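Local coordinates for protein integral membrane indolylacetylinositol arabinosyltransferase EmbC (Mycolicibacterium smegmatis, PDB 7BVE) that probably transfers arabinose units in building the arabinan of the mycobacterial cell wall, and is held here with the drug ethambutol bound, at residues D205-T210 against A1069-S1074; Y300-T305 against V492-A497; T305-F310 against S487-V492; R383-I388 against G425-A430. All coordinates share one frame; numbering follows the deposited sequence.

In the fold
Contacts 1, 2 and 3 form one touching cluster, whereas contact 4 lies farther off, among the membrane helices, its centre about 28 Å from that of contact 1. Contacts 2 and 3 share T305 and V492: both join the loop between helices 281-293 and 314-320 to helix 479-492 or its end. Contact 2 is a surface contact of ring edge, glycine and proline; contact 3 is buried and turns on a lysine reaching a backbone carbonyl. Contact 1, partly buried, joins the loop after strand 201-203 to the C-terminal tail through an arginine, and its L1071 and L1073 pack on F488. Contact 4 is wholly buried, touches contact 3 through F310, and combines apolar packing with an ionic group.

Contact 1 (D205-T210 against A1069-S1074); sequences DTRYST and APLRLS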
loop_
_atom_site.group_PDB
_atom_site.type_symbol
_atom_site.label_atom_id
_atom_site.label_comp_id
_atom_site.label_asym_id
_atom_site.label_seq_id
_atom_site.Cartn_x
_atom_site.Cartn_y
_atom_site.Cartn_z
ATOM N N ASP A 205 -37.224 12.809 13.607
ATOM C CA ASP A 205 -36.202 12.592 14.626
ATOM C C ASP A 205 -35.433 13.888 14.871
ATOM O O ASP A 205 -34.355 14.127 14.327
ATOM C CB ASP A 205 -35.274 11.465 14.205
ATOM C CG ASP A 205 -34.235 11.152 15.247
ATOM O OD1 ASP A 205 -34.589 10.562 16.286
ATOM O OD2 ASP A 205 -33.057 11.495 15.027
ATOM N N THR A 206 -36.012 14.747 15.701
ATOM C CA THR A 206 -35.322 15.948 16.165
ATOM C C THR A 206 -34.770 15.731 17.570
ATOM O O THR A 206 -35.145 16.413 18.515
ATOM C CB THR A 206 -36.264 17.142 16.147
ATOM O OG1 THR A 206 -37.207 17.010 17.211
ATOM C CG2 THR A 206 -37.020 17.184 14.858
ATOM N N ARG A 207 -33.865 14.771 17.714
ATOM C CA ARG A 207 -33.342 14.478 19.037
ATOM C C ARG A 207 -32.154 15.344 19.403
ATOM O O ARG A 207 -31.757 15.357 20.569
ATOM C CB ARG A 207 -32.946 13.008 19.155
ATOM C CG ARG A 207 -31.700 12.646 18.424
ATOM C CD ARG A 207 -31.361 11.181 18.566
ATOM N NE ARG A 207 -32.246 10.322 17.795
ATOM C CZ ARG A 207 -32.225 8.997 17.850
ATOM N NH1 ARG A 207 -31.368 8.377 18.642
ATOM N NH2 ARG A 207 -33.062 8.289 17.112
ATOM N N TYR A 208 -31.580 16.065 18.447
ATOM C CA TYR A 208 -30.451 16.939 18.703
ATOM C C TYR A 208 -30.857 18.402 18.726
ATOM O O TYR A 208 -29.998 19.268 18.879
ATOM C CB TYR A 208 -29.368 16.718 17.653
ATOM C CG TYR A 208 -28.938 15.285 17.525
ATOM C CD1 TYR A 208 -28.196 14.674 18.517
ATOM C CD2 TYR A 208 -29.252 14.546 16.397
ATOM C CE1 TYR A 208 -27.806 13.361 18.409
ATOM C CE2 TYR A 208 -28.856 13.233 16.274
ATOM C CZ TYR A 208 -28.133 12.650 17.284
ATOM O OH TYR A 208 -27.737 11.344 17.179
ATOM N N SER A 209 -32.148 18.693 18.588
ATOM C CA SER A 209 -32.662 20.060 18.627
ATOM C C SER A 209 -33.089 20.425 20.048
ATOM O O SER A 209 -34.205 20.857 20.304
ATOM C CB SER A 209 -33.824 20.212 17.655
ATOM O OG SER A 209 -33.421 19.975 16.322
ATOM N N THR A 210 -32.160 20.248 20.977
ATOM C CA THR A 210 -32.424 20.461 22.389
ATOM C C THR A 210 -32.000 21.865 22.812
ATOM O O THR A 210 -31.521 22.672 22.013
ATOM C CB THR A 210 -31.706 19.409 23.233
ATOM O OG1 THR A 210 -30.295 19.540 23.064
ATOM C CG2 THR A 210 -32.117 18.015 22.817
ATOM N N ALA A 1069 -35.510 6.169 19.600
ATOM C CA ALA A 1069 -35.533 5.100 18.616
ATOM C C ALA A 1069 -34.096 4.786 18.239
ATOM O O ALA A 1069 -33.214 5.629 18.426
ATOM C CB ALA A 1069 -36.343 5.513 17.376
ATOM N N PRO A 1070 -33.819 3.582 17.741
ATOM C CA PRO A 1070 -32.455 3.276 17.301
ATOM C C PRO A 1070 -32.078 4.060 16.057
ATOM O O PRO A 1070 -32.916 4.585 15.328
ATOM C CB PRO A 1070 -32.504 1.775 17.020
ATOM C CG PRO A 1070 -33.610 1.283 17.835
ATOM C CD PRO A 1070 -34.632 2.358 17.816
ATOM N N LEU A 1071 -30.778 4.148 15.826
ATOM C CA LEU A 1071 -30.236 4.819 14.656
ATOM C C LEU A 1071 -30.049 3.785 13.558
ATOM O O LEU A 1071 -29.263 2.849 13.714
ATOM C CB LEU A 1071 -28.917 5.509 14.997
ATOM C CG LEU A 1071 -29.000 6.740 15.899
ATOM C CD1 LEU A 1071 -27.629 7.147 16.364
ATOM C CD2 LEU A 1071 -29.637 7.877 15.147
ATOM N N ARG A 1072 -30.781 3.945 12.459
ATOM C CA ARG A 1072 -30.746 2.974 11.373
ATOM C C ARG A 1072 -29.534 3.231 10.494
ATOM O O ARG A 1072 -29.394 4.317 9.930
ATOM C CB ARG A 1072 -32.004 3.051 10.520
ATOM C CG ARG A 1072 -32.041 1.948 9.507
ATOM C CD ARG A 1072 -33.131 2.098 8.487
ATOM N NE ARG A 1072 -33.195 0.898 7.669
ATOM C CZ ARG A 1072 -32.417 0.652 6.626
ATOM N NH1 ARG A 1072 -31.493 1.522 6.256
ATOM N NH2 ARG A 1072 -32.554 -0.477 5.957
ATOM N N LEU A 1073 -28.676 2.232 10.350
ATOM C CA LEU A 1073 -27.505 2.345 9.496
ATOM C C LEU A 1073 -27.784 1.641 8.176
ATOM O O LEU A 1073 -28.265 0.505 8.162
ATOM C CB LEU A 1073 -26.256 1.784 10.179
ATOM C CG LEU A 1073 -25.964 0.312 10.467
ATOM C CD1 LEU A 1073 -24.485 0.163 10.704
ATOM C CD2 LEU A 1073 -26.729 -0.177 11.677
ATOM N N SER A 1074 -27.518 2.332 7.076
ATOM C CA SER A 1074 -27.712 1.751 5.757
ATOM C C SER A 1074 -26.569 0.796 5.464
ATOM O O SER A 1074 -25.403 1.205 5.438
ATOM C CB SER A 1074 -27.783 2.844 4.697
ATOM O OG SER A 1074 -26.532 3.487 4.556
#
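The carbonyl O of A1069 is gripped by two nitrogens of R207: NH2 makes the sounder bond, 3.0 Å from A1069 O, and NH1 of R207 adds a weak one at 3.3 Å. NH2 comes from above the carbonyl plane, while the oxygen sits near the guanidinium edge. D205 steadies the same group side-on, its OD1 accepting from NE of R207 at 2.8 Å and from NH2 of R207 at 2.9 Å. OD1 turns its syn lone pair to NE, whereas NH2 meets that oxygen from above the carboxylate plane. This salt bridge fixes how the guanidinium is turned, and the bend at chi3 (73°) swings its plane toward A1069. Over one face lies methyl CD2 of L1071, 3.9 Å from CZ of R207. Arginine suits the place because its rim donates several N-H groups while its flat face tolerates a leucine methyl. Behind it, CG of R207 rests over the centre of the Y208 ring. A second arginine, R180, bonds P1070 O. Both loops leave strands of one antiparallel sheet, 201-203 and 1056-1062, with strand 38-46 between them, so a side-on arginine–aspartate pair ties the C-terminal tail to the concanavalin-like domain.

Contact 2 (Y300-T305 against V492-A497); sequences YRWFGT and VGPSLA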
loop_
_atom_site.group_PDB
_atom_site.type_symbol
_atom_site.label_atom_id
_atom_site.label_comp_id
_atom_site.label_asym_id
_atom_site.label_seq_id
_atom_site.Cartn_x
_atom_site.Cartn_y
_atom_site.Cartn_z
ATOM N N TYR A 300 -21.663 16.608 6.021
ATOM C CA TYR A 300 -21.488 15.812 4.822
ATOM C C TYR A 300 -21.594 14.317 5.066
ATOM O O TYR A 300 -21.595 13.559 4.101
ATOM C CB TYR A 300 -20.137 16.131 4.181
ATOM C CG TYR A 300 -20.016 17.538 3.648
ATOM C CD1 TYR A 300 -20.563 17.886 2.429
ATOM C CD2 TYR A 300 -19.350 18.513 4.365
ATOM C CE1 TYR A 300 -20.455 19.162 1.942
ATOM C CE2 TYR A 300 -19.235 19.791 3.885
ATOM C CZ TYR A 300 -19.788 20.108 2.675
ATOM O OH TYR A 300 -19.671 21.384 2.192
ATOM N N ARG A 301 -21.694 13.866 6.311
ATOM C CA ARG A 301 -21.676 12.434 6.562
ATOM C C ARG A 301 -22.389 12.161 7.879
ATOM O O ARG A 301 -22.549 13.052 8.713
ATOM C CB ARG A 301 -20.234 11.910 6.550
ATOM C CG ARG A 301 -20.049 10.406 6.451
ATOM C CD ARG A 301 -18.619 10.042 6.157
ATOM N NE ARG A 301 -18.440 8.599 6.185
ATOM C CZ ARG A 301 -18.680 7.771 5.170
ATOM N NH1 ARG A 301 -18.480 6.478 5.342
ATOM N NH2 ARG A 301 -19.114 8.218 4.010
ATOM N N TRP A 302 -22.884 10.928 8.003
ATOM C CA TRP A 302 -23.425 10.320 9.226
ATOM C C TRP A 302 -24.723 10.957 9.707
ATOM O O TRP A 302 -24.859 11.247 10.890
ATOM C CB TRP A 302 -22.419 10.291 10.377
ATOM C CG TRP A 302 -21.189 9.522 10.100
ATOM C CD1 TRP A 302 -21.105 8.204 9.825
ATOM C CD2 TRP A 302 -19.851 9.985 10.242
ATOM N NE1 TRP A 302 -19.802 7.836 9.682
ATOM C CE2 TRP A 302 -19.008 8.912 9.947
ATOM C CE3 TRP A 302 -19.277 11.224 10.535
ATOM C CZ2 TRP A 302 -17.632 9.032 9.948
ATOM C CZ3 TRP A 302 -17.917 11.335 10.532
ATOM C CH2 TRP A 302 -17.109 10.252 10.241
ATOM N N PHE A 303 -25.666 11.186 8.790
ATOM C CA PHE A 303 -27.097 11.273 9.098
ATOM C C PHE A 303 -27.467 12.466 9.974
ATOM O O PHE A 303 -28.516 12.471 10.609
ATOM C CB PHE A 303 -27.566 9.970 9.744
ATOM C CG PHE A 303 -27.530 8.796 8.817
ATOM C CD1 PHE A 303 -27.929 8.914 7.520
ATOM C CD2 PHE A 303 -26.944 7.620 9.209
ATOM C CE1 PHE A 303 -27.852 7.835 6.682
ATOM C CE2 PHE A 303 -26.846 6.554 8.356
ATOM C CZ PHE A 303 -27.303 6.669 7.096
ATOM N N GLY A 304 -26.622 13.488 10.033
ATOM C CA GLY A 304 -26.932 14.637 10.856
ATOM C C GLY A 304 -26.562 14.505 12.310
ATOM O O GLY A 304 -27.007 15.316 13.123
ATOM N N THR A 305 -25.739 13.495 12.623
ATOM C CA THR A 305 -25.227 13.279 14.004
ATOM C C THR A 305 -24.221 14.399 14.288
ATOM O O THR A 305 -23.455 14.737 13.363
ATOM C CB THR A 305 -24.596 11.890 14.153
ATOM O OG1 THR A 305 -23.612 11.738 13.129
ATOM C CG2 THR A 305 -25.610 10.770 14.057
ATOM N N VAL A 492 -20.561 2.926 11.493
ATOM C CA VAL A 492 -20.780 3.265 10.091
ATOM C C VAL A 492 -19.466 3.550 9.384
ATOM O O VAL A 492 -19.105 2.870 8.421
ATOM C CB VAL A 492 -21.725 4.474 9.954
ATOM C CG1 VAL A 492 -21.815 4.915 8.516
ATOM C CG2 VAL A 492 -23.095 4.128 10.465
ATOM N N GLY A 493 -18.741 4.551 9.861
ATOM C CA GLY A 493 -17.768 5.227 9.042
ATOM C C GLY A 493 -16.451 4.517 8.987
ATOM O O GLY A 493 -16.265 3.426 9.535
ATOM N N PRO A 494 -15.497 5.135 8.287
ATOM C CA PRO A 494 -14.136 4.584 8.227
ATOM C C PRO A 494 -13.438 4.750 9.569
ATOM O O PRO A 494 -13.181 5.868 10.022
ATOM C CB PRO A 494 -13.467 5.417 7.129
ATOM C CG PRO A 494 -14.241 6.684 7.083
ATOM C CD PRO A 494 -15.648 6.324 7.433
ATOM N N SER A 495 -13.160 3.630 10.222
ATOM C CA SER A 495 -12.489 3.631 11.512
ATOM C C SER A 495 -11.504 2.476 11.516
ATOM O O SER A 495 -11.909 1.314 11.586
ATOM C CB SER A 495 -13.484 3.502 12.661
ATOM O OG SER A 495 -14.086 2.227 12.648
ATOM N N LEU A 496 -10.224 2.797 11.426
ATOM C CA LEU A 496 -9.167 1.805 11.459
ATOM C C LEU A 496 -8.736 1.551 12.896
ATOM O O LEU A 496 -8.889 2.400 13.774
ATOM C CB LEU A 496 -7.986 2.279 10.621
ATOM C CG LEU A 496 -8.287 2.448 9.137
ATOM C CD1 LEU A 496 -7.123 3.091 8.441
ATOM C CD2 LEU A 496 -8.592 1.110 8.513
ATOM N N ALA A 497 -8.192 0.363 13.130
ATOM C CA ALA A 497 -7.793 -0.033 14.468
ATOM C C ALA A 497 -6.355 0.392 14.735
ATOM O O ALA A 497 -5.705 1.022 13.903
ATOM C CB ALA A 497 -7.976 -1.531 14.653
#
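Beside the ethambutol site, where helix 479-492 ends, W302 lays the edge of its indole against V492 and G493; its side chain is also about 4 Å from the bound drug. CD1 of W302 lies 3.6 Å from CG1 of V492, and NE1 of W302 is 3.4 Å from CA of G493, both partners near the ring plane. V492 turns CG1 anti to its backbone N (chi1 173°), which brings that methyl to the indole edge. G493, the first residue to leave helical geometry, has no side chain to come between the ring and the backbone, and so admits the indole edge to its CA. P494 continues the surface: its CD is 3.5 Å from NH1 of R301 and 4.2 Å from CZ2 of W302. A rigid proline ring fits here, offering CH groups to an aromatic and to an arginine together. R301 is extended, with CG over the centre of one indole face, 3.8 Å above it, so the ring is covered by its own neighbour while its edge serves the other segment. The polar end of R301 is held at NH2 by the carbonyl of V1004, a residue of the ethambutol pocket. Next to the tryptophan the chain makes a type I' turn through F303 and G304: W302 O accepts from N of T305 at 3.0 Å and from its OG1 at 2.6 Å. The contact thus joins the loop between helices 281-293 and 314-320 to the link between helices 479-492 and 502-508, with L1073 of the C-terminal tail against V492.

Contact 3 (T305-F310 against S487-V492); sequences TPESPF and SFKSAV
T305 begins the contact by sliding past K489, its OG1 3.5 Å from CE of the lysine, while its methyl CG2 touches CD2 of F488 at 4.2 Å. A threonine serves both neighbours: the methyl meets the aromatic, and the hydroxyl, bonded to W302 O, lies along the aliphatic part of the lysine. P306 follows, and its carbonyl is the main polar target. NZ of K489 donates to P306 O at 2.6 Å, tilted 28° from the carbonyl plane. The lysine reaches that far because its chain is fully extended beyond CG, and its length lets the ammonium group cross from the helix to the loop backbone. E307 points its CB away from the helix, but its carboxylate folds back, leaving OE2 4.5 Å from NZ of K489, too far for a salt bridge, though the opposite charges probably still attract. The same side chain touches bound ethambutol, so the lysine stands just behind a residue at the drug site. S308 adds a second grip on P306 O, its OG donating at 3.1 Å from above the carbonyl plane. Serine and lysine approach this oxygen from opposite faces, a fitting use of a buried carbonyl that needs partners. On the helix, F488 has CG2 of V492 over one face, offset toward the rim. The loop between helices 281-293 and 314-320 therefore lies along helix 479-492, S308 touching E482 and A485 earlier on the helix; Y208 packs on P306, and L1073 on F488.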
loop_
_atom_site.group_PDB
_atom_site.type_symbol
_atom_site.label_atom_id
_atom_site.label_comp_id
_atom_site.label_asym_id
_atom_site.label_seq_id
_atom_site.Cartn_x
_atom_site.Cartn_y
_atom_site.Cartn_z
ATOM N N THR A 305 -25.739 13.495 12.623
ATOM C CA THR A 305 -25.227 13.279 14.004
ATOM C C THR A 305 -24.221 14.399 14.288
ATOM O O THR A 305 -23.455 14.737 13.363
ATOM C CB THR A 305 -24.596 11.890 14.153
ATOM O OG1 THR A 305 -23.612 11.738 13.129
ATOM C CG2 THR A 305 -25.610 10.770 14.057
ATOM N N PRO A 306 -24.174 14.994 15.500
ATOM C CA PRO A 306 -23.288 16.124 15.767
ATOM C C PRO A 306 -21.833 15.695 15.921
ATOM O O PRO A 306 -21.512 14.520 16.030
ATOM C CB PRO A 306 -23.839 16.680 17.068
ATOM C CG PRO A 306 -24.425 15.527 17.732
ATOM C CD PRO A 306 -25.008 14.698 16.667
ATOM N N GLU A 307 -20.950 16.692 15.912
ATOM C CA GLU A 307 -19.574 16.556 16.388
ATOM C C GLU A 307 -19.650 16.503 17.908
ATOM O O GLU A 307 -19.713 17.525 18.595
ATOM C CB GLU A 307 -18.734 17.730 15.914
ATOM C CG GLU A 307 -18.586 17.812 14.428
ATOM C CD GLU A 307 -17.662 16.757 13.871
ATOM O OE1 GLU A 307 -16.682 16.399 14.554
ATOM O OE2 GLU A 307 -17.906 16.284 12.744
ATOM N N SER A 308 -19.677 15.281 18.437
ATOM C CA SER A 308 -20.323 15.105 19.730
ATOM C C SER A 308 -19.445 15.575 20.895
ATOM O O SER A 308 -19.894 16.477 21.602
ATOM C CB SER A 308 -20.847 13.663 19.874
ATOM O OG SER A 308 -21.814 13.351 18.891
ATOM N N PRO A 309 -18.186 15.075 21.153
ATOM C CA PRO A 309 -17.387 15.800 22.151
ATOM C C PRO A 309 -16.391 16.777 21.542
ATOM O O PRO A 309 -15.846 17.616 22.262
ATOM C CB PRO A 309 -16.668 14.676 22.898
ATOM C CG PRO A 309 -16.409 13.712 21.874
ATOM C CD PRO A 309 -17.546 13.754 20.906
ATOM N N PHE A 310 -16.171 16.717 20.237
ATOM C CA PHE A 310 -15.068 17.422 19.615
ATOM C C PHE A 310 -15.570 18.656 18.886
ATOM O O PHE A 310 -16.723 18.726 18.467
ATOM C CB PHE A 310 -14.320 16.534 18.635
ATOM C CG PHE A 310 -13.719 15.322 19.264
ATOM C CD1 PHE A 310 -12.628 15.428 20.094
ATOM C CD2 PHE A 310 -14.221 14.071 18.988
ATOM C CE1 PHE A 310 -12.069 14.312 20.668
ATOM C CE2 PHE A 310 -13.663 12.952 19.556
ATOM C CZ PHE A 310 -12.586 13.075 20.395
ATOM N N SER A 487 -20.824 5.690 19.145
ATOM C CA SER A 487 -20.907 4.276 18.786
ATOM C C SER A 487 -21.408 4.092 17.358
ATOM O O SER A 487 -20.914 3.228 16.623
ATOM C CB SER A 487 -21.824 3.550 19.761
ATOM O OG SER A 487 -21.325 3.633 21.080
ATOM N N PHE A 488 -22.347 4.935 16.933
ATOM C CA PHE A 488 -22.904 4.841 15.590
ATOM C C PHE A 488 -21.907 5.290 14.526
ATOM O O PHE A 488 -21.831 4.678 13.457
ATOM C CB PHE A 488 -24.184 5.664 15.537
ATOM C CG PHE A 488 -24.899 5.602 14.236
ATOM C CD1 PHE A 488 -25.564 4.455 13.856
ATOM C CD2 PHE A 488 -24.950 6.705 13.411
ATOM C CE1 PHE A 488 -26.233 4.399 12.668
ATOM C CE2 PHE A 488 -25.618 6.649 12.229
ATOM C CZ PHE A 488 -26.262 5.494 11.858
ATOM N N LYS A 489 -21.136 6.349 14.797
ATOM C CA LYS A 489 -20.099 6.778 13.860
ATOM C C LYS A 489 -18.998 5.744 13.737
ATOM O O LYS A 489 -18.415 5.576 12.663
ATOM C CB LYS A 489 -19.482 8.098 14.300
ATOM C CG LYS A 489 -20.355 9.288 14.175
ATOM C CD LYS A 489 -19.597 10.493 14.637
ATOM C CE LYS A 489 -20.461 11.712 14.602
ATOM N NZ LYS A 489 -19.707 12.888 15.074
ATOM N N SER A 490 -18.671 5.066 14.838
ATOM C CA SER A 490 -17.693 3.988 14.763
ATOM C C SER A 490 -18.235 2.801 13.979
ATOM O O SER A 490 -17.485 2.128 13.268
ATOM C CB SER A 490 -17.286 3.558 16.164
ATOM O OG SER A 490 -16.378 2.479 16.107
ATOM N N ALA A 491 -19.539 2.535 14.091
ATOM C CA ALA A 491 -20.126 1.414 13.363
ATOM C C ALA A 491 -20.224 1.697 11.870
ATOM O O ALA A 491 -19.995 0.804 11.052
ATOM C CB ALA A 491 -21.503 1.088 13.927
ATOM N N VAL A 492 -20.561 2.926 11.493
ATOM C CA VAL A 492 -20.780 3.265 10.091
ATOM C C VAL A 492 -19.466 3.550 9.384
ATOM O O VAL A 492 -19.105 2.870 8.421
ATOM C CB VAL A 492 -21.725 4.474 9.954
ATOM C CG1 VAL A 492 -21.815 4.915 8.516
ATOM C CG2 VAL A 492 -23.095 4.128 10.465
#

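Contact 4 (R383-I388 against G425-A430); sequences RPEPII and GPTGIA. With PO4 (phosphate ion), chain F.
A buried carboxylate with rather distant partners marks this contact: OE2 of E385 takes a weak hydrogen bond from OG1 of T427 at 3.4 Å and forms a long salt bridge, 4.0 Å, with NH2 of R383. R383, just ahead of helix 385-405, and E385, in its first turn, both bend, bringing opposite charges close together. NH2 of R383 also donates to O1 of a phosphate ion at 3.2 Å, with an N-H...O angle of 153° and the oxygen at the guanidinium edge. T570 bonds this phosphate too, and NH1 of R383 makes a salt bridge with D279; both R383 and D279 belong to the ethambutol pocket. The rest is van der Waals packing. Methyl CD1 of I388 reaches OG1 of T427 at 3.4 Å and the backbone N of G428 at 3.8 Å, while CG of P384 lies 4.3 Å from CA of G425. G425, lacking a side chain, lets P384 come close, and G428 likewise avoids crowding O of G425. P384 gives its carbonyl to N of I388. Helix 332-349 packs against P386, and the 425-430 segment bridges helices 409-422 and 432-436, setting the start of helix 385-405 between these neighbours.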
loop_
_atom_site.group_PDB
_atom_site.type_symbol
_atom_site.label_atom_id
_atom_site.label_comp_id
_atom_site.label_asym_id
_atom_site.label_seq_id
_atom_site.Cartn_x
_atom_site.Cartn_y
_atom_site.Cartn_z
ATOM N N ARG A 383 -7.985 23.551 10.283
ATOM C CA ARG A 383 -7.970 22.309 11.041
ATOM C C ARG A 383 -7.545 22.559 12.492
ATOM O O ARG A 383 -7.050 23.637 12.820
ATOM C CB ARG A 383 -7.044 21.319 10.332
ATOM C CG ARG A 383 -7.694 20.739 9.100
ATOM C CD ARG A 383 -6.933 19.590 8.504
ATOM N NE ARG A 383 -6.833 18.459 9.433
ATOM C CZ ARG A 383 -7.794 17.567 9.618
ATOM N NH1 ARG A 383 -8.940 17.671 8.961
ATOM N NH2 ARG A 383 -7.624 16.580 10.476
ATOM N N PRO A 384 -7.761 21.604 13.403
ATOM C CA PRO A 384 -7.348 21.827 14.791
ATOM C C PRO A 384 -5.861 21.663 15.061
ATOM O O PRO A 384 -5.461 21.781 16.218
ATOM C CB PRO A 384 -8.151 20.767 15.558
ATOM C CG PRO A 384 -8.383 19.713 14.606
ATOM C CD PRO A 384 -8.602 20.387 13.311
ATOM N N GLU A 385 -5.034 21.423 14.052
ATOM C CA GLU A 385 -3.607 21.142 14.195
ATOM C C GLU A 385 -2.780 22.284 14.814
ATOM O O GLU A 385 -1.943 21.992 15.681
ATOM C CB GLU A 385 -3.043 20.740 12.829
ATOM C CG GLU A 385 -3.789 19.622 12.147
ATOM C CD GLU A 385 -3.598 18.308 12.825
ATOM O OE1 GLU A 385 -2.497 18.095 13.355
ATOM O OE2 GLU A 385 -4.538 17.491 12.832
ATOM N N PRO A 386 -2.950 23.576 14.442
ATOM C CA PRO A 386 -2.225 24.615 15.196
ATOM C C PRO A 386 -2.668 24.782 16.637
ATOM O O PRO A 386 -1.840 25.136 17.490
ATOM C CB PRO A 386 -2.502 25.883 14.387
ATOM C CG PRO A 386 -3.683 25.613 13.624
ATOM C CD PRO A 386 -3.601 24.196 13.267
ATOM N N ILE A 387 -3.948 24.538 16.928
ATOM C CA ILE A 387 -4.452 24.611 18.297
ATOM C C ILE A 387 -3.782 23.551 19.157
ATOM O O ILE A 387 -3.333 23.821 20.274
ATOM C CB ILE A 387 -5.986 24.458 18.321
ATOM C CG1 ILE A 387 -6.691 25.618 17.625
ATOM C CG2 ILE A 387 -6.504 24.362 19.731
ATOM C CD1 ILE A 387 -7.096 25.344 16.199
ATOM N N ILE A 388 -3.651 22.343 18.615
ATOM C CA ILE A 388 -3.053 21.240 19.354
ATOM C C ILE A 388 -1.551 21.447 19.518
ATOM O O ILE A 388 -0.992 21.158 20.582
ATOM C CB ILE A 388 -3.395 19.914 18.657
ATOM C CG1 ILE A 388 -4.904 19.712 18.654
ATOM C CG2 ILE A 388 -2.784 18.749 19.374
ATOM C CD1 ILE A 388 -5.363 18.626 17.740
ATOM N N GLY A 425 -9.875 17.927 18.442
ATOM C CA GLY A 425 -10.171 16.952 17.431
ATOM C C GLY A 425 -9.715 15.599 17.920
ATOM O O GLY A 425 -9.133 15.484 19.002
ATOM N N PRO A 426 -9.965 14.545 17.140
ATOM C CA PRO A 426 -9.522 13.205 17.557
ATOM C C PRO A 426 -8.018 13.030 17.545
ATOM O O PRO A 426 -7.513 12.099 18.182
ATOM C CB PRO A 426 -10.197 12.282 16.536
ATOM C CG PRO A 426 -11.325 13.071 16.000
ATOM C CD PRO A 426 -10.852 14.484 15.973
ATOM N N THR A 427 -7.287 13.898 16.852
ATOM C CA THR A 427 -5.833 13.906 16.860
ATOM C C THR A 427 -5.257 14.583 18.090
ATOM O O THR A 427 -4.036 14.587 18.258
ATOM C CB THR A 427 -5.312 14.604 15.606
ATOM O OG1 THR A 427 -5.697 15.981 15.632
ATOM C CG2 THR A 427 -5.921 13.975 14.389
ATOM N N GLY A 428 -6.098 15.135 18.960
ATOM C CA GLY A 428 -5.654 15.767 20.182
ATOM C C GLY A 428 -5.179 14.824 21.256
ATOM O O GLY A 428 -4.780 15.283 22.328
ATOM N N ILE A 429 -5.186 13.514 20.993
ATOM C CA ILE A 429 -4.704 12.517 21.940
ATOM C C ILE A 429 -3.189 12.553 22.093
ATOM O O ILE A 429 -2.649 11.922 23.000
ATOM C CB ILE A 429 -5.215 11.132 21.477
ATOM C CG1 ILE A 429 -5.224 10.110 22.615
ATOM C CG2 ILE A 429 -4.397 10.611 20.313
ATOM C CD1 ILE A 429 -5.947 8.850 22.279
ATOM N N ALA A 430 -2.482 13.311 21.252
ATOM C CA ALA A 430 -1.047 13.489 21.413
ATOM C C ALA A 430 -0.681 14.339 22.626
ATOM O O ALA A 430 0.490 14.365 23.011
ATOM C CB ALA A 430 -0.458 14.105 20.148
HETATM P P PO4 F . -10.301 13.570 11.172
HETATM O O1 PO4 F . -9.935 14.842 11.894
HETATM O O2 PO4 F . -9.809 13.637 9.750
HETATM O O3 PO4 F . -9.667 12.399 11.880
HETATM O O4 PO4 F . -11.797 13.391 11.170
#